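Local atomic coordinates of polyketide biosynthesis 3-hydroxy-3-methylglutaryl-ACP synthase PksG (Bacillus subtilis, PDB entry 4YXT), a protein that catalyses the aldol condensation of an acetyl group carried on an acyl carrier protein with a beta-ketothioester polyketide intermediate during synthesis of the antibiotic bacillaene. Residues 124-127 with 128-131; 256-259 with 260-264. The protein carries 1 engineered substitution. All coordinates share one frame; numbering follows the deposited sequence.

Contact 1. Residues 124-127 with 128-131; sequences AVNF and ILSQ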
loop_
_atom_site.group_PDB
_atom_site.type_symbol
_atom_site.label_atom_id
_atom_site.label_comp_id
_atom_site.label_asym_id
_atom_site.label_seq_id
_atom_site.Cartn_x
_atom_site.Cartn_y
_atom_site.Cartn_z
ATOM N N ALA A 124 -7.881 2.426 -7.942
ATOM C CA ALA A 124 -7.638 2.858 -9.295
ATOM C C ALA A 124 -8.995 3.269 -9.919
ATOM O O ALA A 124 -9.033 4.243 -10.611
ATOM C CB ALA A 124 -7.039 1.768 -10.113
ATOM N N VAL A 125 -10.077 2.552 -9.578
ATOM C CA VAL A 125 -11.415 2.919 -10.006
ATOM C C VAL A 125 -11.825 4.306 -9.509
ATOM O O VAL A 125 -12.369 5.122 -10.276
ATOM C CB VAL A 125 -12.471 1.873 -9.597
ATOM C CG1 VAL A 125 -13.870 2.396 -9.909
ATOM C CG2 VAL A 125 -12.252 0.557 -10.331
ATOM N N ASN A 126 -11.583 4.589 -8.233
ATOM C CA ASN A 126 -11.867 5.930 -7.689
ATOM C C ASN A 126 -10.998 7.042 -8.286
ATOM O O ASN A 126 -11.427 8.166 -8.375
ATOM C CB ASN A 126 -11.822 5.957 -6.176
ATOM C CG ASN A 126 -12.812 4.983 -5.549
ATOM O OD1 ASN A 126 -13.766 4.554 -6.193
ATOM N ND2 ASN A 126 -12.566 4.602 -4.287
ATOM N N PHE A 127 -9.787 6.734 -8.694
ATOM C CA PHE A 127 -8.997 7.723 -9.409
ATOM C C PHE A 127 -9.775 8.062 -10.708
ATOM O O PHE A 127 -9.985 9.235 -10.991
ATOM C CB PHE A 127 -7.552 7.233 -9.636
ATOM C CG PHE A 127 -6.727 8.080 -10.594
ATOM C CD1 PHE A 127 -6.416 9.411 -10.316
ATOM C CD2 PHE A 127 -6.284 7.560 -11.799
ATOM C CE1 PHE A 127 -5.638 10.177 -11.197
ATOM C CE2 PHE A 127 -5.517 8.331 -12.691
ATOM C CZ PHE A 127 -5.192 9.641 -12.376
ATOM N N ILE A 128 -10.252 7.050 -11.439
ATOM C CA ILE A 128 -10.889 7.299 -12.734
ATOM C C ILE A 128 -12.170 8.062 -12.492
ATOM O O ILE A 128 -12.383 9.065 -13.117
ATOM C CB ILE A 128 -11.237 5.999 -13.514
ATOM C CG1 ILE A 128 -9.970 5.170 -13.904
ATOM C CG2 ILE A 128 -12.172 6.311 -14.674
ATOM C CD1 ILE A 128 -8.718 5.826 -14.461
ATOM N N LEU A 129 -13.006 7.586 -11.561
ATOM C CA LEU A 129 -14.252 8.246 -11.236
ATOM C C LEU A 129 -14.072 9.657 -10.690
ATOM O O LEU A 129 -14.950 10.489 -10.865
ATOM C CB LEU A 129 -15.057 7.450 -10.203
ATOM C CG LEU A 129 -15.584 6.133 -10.716
ATOM C CD1 LEU A 129 -16.262 5.422 -9.568
ATOM C CD2 LEU A 129 -16.524 6.353 -11.905
ATOM N N SER A 130 -12.959 9.939 -10.036
ATOM C CA SER A 130 -12.750 11.270 -9.460
ATOM C C SER A 130 -12.565 12.366 -10.521
ATOM O O SER A 130 -12.725 13.533 -10.231
ATOM C CB SER A 130 -11.528 11.291 -8.573
ATOM O OG SER A 130 -10.378 11.318 -9.388
ATOM N N GLN A 131 -12.132 11.986 -11.719
ATOM C CA GLN A 131 -11.924 12.907 -12.813
ATOM C C GLN A 131 -10.971 14.001 -12.389
ATOM O O GLN A 131 -11.072 15.112 -12.860
ATOM C CB GLN A 131 -13.267 13.467 -13.360
ATOM C CG GLN A 131 -14.068 12.412 -14.179
ATOM C CD GLN A 131 -13.320 11.984 -15.447
ATOM O OE1 GLN A 131 -13.352 12.694 -16.432
ATOM N NE2 GLN A 131 -12.566 10.851 -15.389
#

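Contact 2. Residues 256-259 with 260-264; sequences MVKG and AHRTM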
loop_
_atom_site.group_PDB
_atom_site.type_symbol
_atom_site.label_atom_id
_atom_site.label_comp_id
_atom_site.label_asym_id
_atom_site.label_seq_id
_atom_site.Cartn_x
_atom_site.Cartn_y
_atom_site.Cartn_z
ATOM N N MET A 256 -11.618 -25.063 -1.902
ATOM C CA MET A 256 -12.075 -23.996 -0.990
ATOM C C MET A 256 -13.264 -23.290 -1.625
ATOM O O MET A 256 -14.320 -23.113 -1.036
ATOM C CB MET A 256 -10.947 -22.975 -0.754
ATOM C CG MET A 256 -11.335 -21.775 0.107
ATOM S SD MET A 256 -11.411 -22.307 1.825
ATOM C CE MET A 256 -9.650 -22.352 2.190
ATOM N N VAL A 257 -13.106 -22.948 -2.887
ATOM C CA VAL A 257 -14.143 -22.232 -3.564
ATOM C C VAL A 257 -15.449 -23.041 -3.761
ATOM O O VAL A 257 -16.584 -22.525 -3.634
ATOM C CB VAL A 257 -13.575 -21.704 -4.873
ATOM C CG1 VAL A 257 -14.673 -21.041 -5.679
ATOM C CG2 VAL A 257 -12.453 -20.727 -4.542
ATOM N N LYS A 258 -15.306 -24.287 -4.136
ATOM C CA LYS A 258 -16.488 -25.157 -4.233
ATOM C C LYS A 258 -17.218 -25.274 -2.905
ATOM O O LYS A 258 -18.422 -25.234 -2.865
ATOM C CB LYS A 258 -16.127 -26.540 -4.736
ATOM C CG LYS A 258 -17.347 -27.362 -5.109
ATOM C CD LYS A 258 -16.909 -28.633 -5.806
ATOM C CE LYS A 258 -18.036 -29.650 -5.906
ATOM N NZ LYS A 258 -17.961 -30.371 -7.219
ATOM N N GLY A 259 -16.473 -25.421 -1.822
ATOM C CA GLY A 259 -17.062 -25.402 -0.481
ATOM C C GLY A 259 -17.845 -24.136 -0.185
ATOM O O GLY A 259 -18.973 -24.214 0.301
ATOM N N ALA A 260 -17.260 -22.964 -0.468
ATOM C CA ALA A 260 -17.905 -21.689 -0.150
ATOM C C ALA A 260 -19.077 -21.397 -1.025
ATOM O O ALA A 260 -20.054 -20.832 -0.557
ATOM C CB ALA A 260 -16.927 -20.541 -0.260
ATOM N N HIS A 261 -19.015 -21.758 -2.304
ATOM C CA HIS A 261 -20.218 -21.607 -3.150
ATOM C C HIS A 261 -21.400 -22.423 -2.579
ATOM O O HIS A 261 -22.507 -21.936 -2.535
ATOM C CB HIS A 261 -19.934 -21.995 -4.629
ATOM C CG HIS A 261 -21.166 -22.102 -5.476
ATOM N ND1 HIS A 261 -21.811 -23.303 -5.705
ATOM C CD2 HIS A 261 -21.888 -21.160 -6.129
ATOM C CE1 HIS A 261 -22.856 -23.101 -6.482
ATOM N NE2 HIS A 261 -22.934 -21.811 -6.756
ATOM N N ARG A 262 -21.140 -23.644 -2.123
ATOM C CA ARG A 262 -22.196 -24.502 -1.521
ATOM C C ARG A 262 -22.809 -23.870 -0.269
ATOM O O ARG A 262 -24.001 -23.879 -0.097
ATOM C CB ARG A 262 -21.602 -25.866 -1.162
ATOM C CG ARG A 262 -22.556 -26.835 -0.482
ATOM C CD ARG A 262 -22.100 -28.265 -0.728
ATOM N NE ARG A 262 -20.644 -28.434 -0.550
ATOM C CZ ARG A 262 -19.760 -28.833 -1.484
ATOM N NH1 ARG A 262 -20.132 -29.140 -2.731
ATOM N NH2 ARG A 262 -18.467 -28.935 -1.162
ATOM N N THR A 263 -21.955 -23.325 0.599
ATOM C CA THR A 263 -22.349 -22.650 1.798
ATOM C C THR A 263 -23.220 -21.482 1.429
ATOM O O THR A 263 -24.340 -21.383 1.901
ATOM C CB THR A 263 -21.112 -22.177 2.555
ATOM O OG1 THR A 263 -20.251 -23.306 2.813
ATOM C CG2 THR A 263 -21.487 -21.538 3.868
ATOM N N MET A 264 -22.752 -20.609 0.533
ATOM C CA MET A 264 -23.554 -19.417 0.167
ATOM C C MET A 264 -24.919 -19.761 -0.393
ATOM O O MET A 264 -25.929 -19.129 -0.038
ATOM C CB MET A 264 -22.818 -18.541 -0.854
ATOM C CG MET A 264 -21.604 -17.832 -0.285
ATOM S SD MET A 264 -22.048 -16.750 1.093
ATOM C CE MET A 264 -22.939 -15.400 0.326
HETATM O O HOH W 1 -20.865 -25.404 -4.825
#

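Contact 1. Residues 124-127 with 128-131
S130 reaches back over one turn to the carbonyls of N126 and F127, at the C-terminal end of helix 116-130 in this thiolase-fold enzyme. Its CB lies 3.1 Å from N126 O. OG stands between backbone N and carbonyl carbon (chi1 76°), which turns the hydroxyl back along the helix: OG donates to F127 O at 2.7 Å, from a direction tilted 24° out of the carbonyl plane. The hydroxyl also bonds T132 just beyond the helix. S130 N meanwhile makes the regular bond to N126 O and a weak one to F127 O, so that F127 O is held mainly by the side chain. Elsewhere on the turn V125 and L129 lie side by side, CG1 to CD1 3.9 Å, and the I128 methyl CD1 comes 4.0 Å from ring atom CD2 of F127. Where the helix stops, Q131 takes a positive phi, and its NE2 gives I128 O a nearly straight bond of 2.9 Å in the carbonyl plane; I128 O also accepts from Q131 N, and NE2 also bonds E179. Side-chain donors thus add to the thinning backbone bonds where N126, F127, L129 and S130 pack on the second subunit.

Contact 2. Residues 256-259 with 260-264
T263 and R262 fold back onto G259 and K258 within helix 254-267, a helix of the thiolase fold that follows edge strand 246-249. T263 OG1 sits beside its own backbone N (chi1 -56°) and donates to G259 O at 3.0 Å, well above the carbonyl plane, while T263 N supplies the ordinary helical bond to the same oxygen, so one acceptor is gripped twice. R262 leaves the helix extended, then bends at chi3 (44°), which brings its guanidinium back so that K258 O faces the middle of one side, 4.0 Å above the plane. At the edge of that group, in plane, lies K258 CE, 3.8 Å from NH1; K258 NZ and R262 NH1 stay 5.1 Å apart. Helix 273-283 lies against this shell: F280 forms a cation-pi contact with K258, and E277 touches R262 and makes a long, weak ion pair with K258, which probably eases the like charges. Farther round, the V257 side chain lies about 6 Å from that of H250, a proton donor/acceptor by similarity. H261 NE2 bonds D279 OD2, which probably helps to fix the ring, and ND1 meets a water that donates to K258 O, 3.1 Å from the water oxygen.

How the contacts relate
From the N terminus, the chain passes through outermost strand 106-111 and C114, the acyl-thioester residue by similarity, into helix 116-130, whose last turns make contact 1 before strand 137-145 begins. Much later it leaves strand 246-249, at the far side of the same sheet, passes H250 and enters helix 254-267, where contact 2 forms. The two lie in series, neither nested nor crossing, and each closes only a turn within one helix. The centres of contacts 1 and 2 are about 32 Å apart. Contact 1 lies between strands 137-145 and 170-178 and the second subunit; around contact 2, side chains of helix 254-267 pack between helices 213-234 and 273-283, near H250, active-site by similarity.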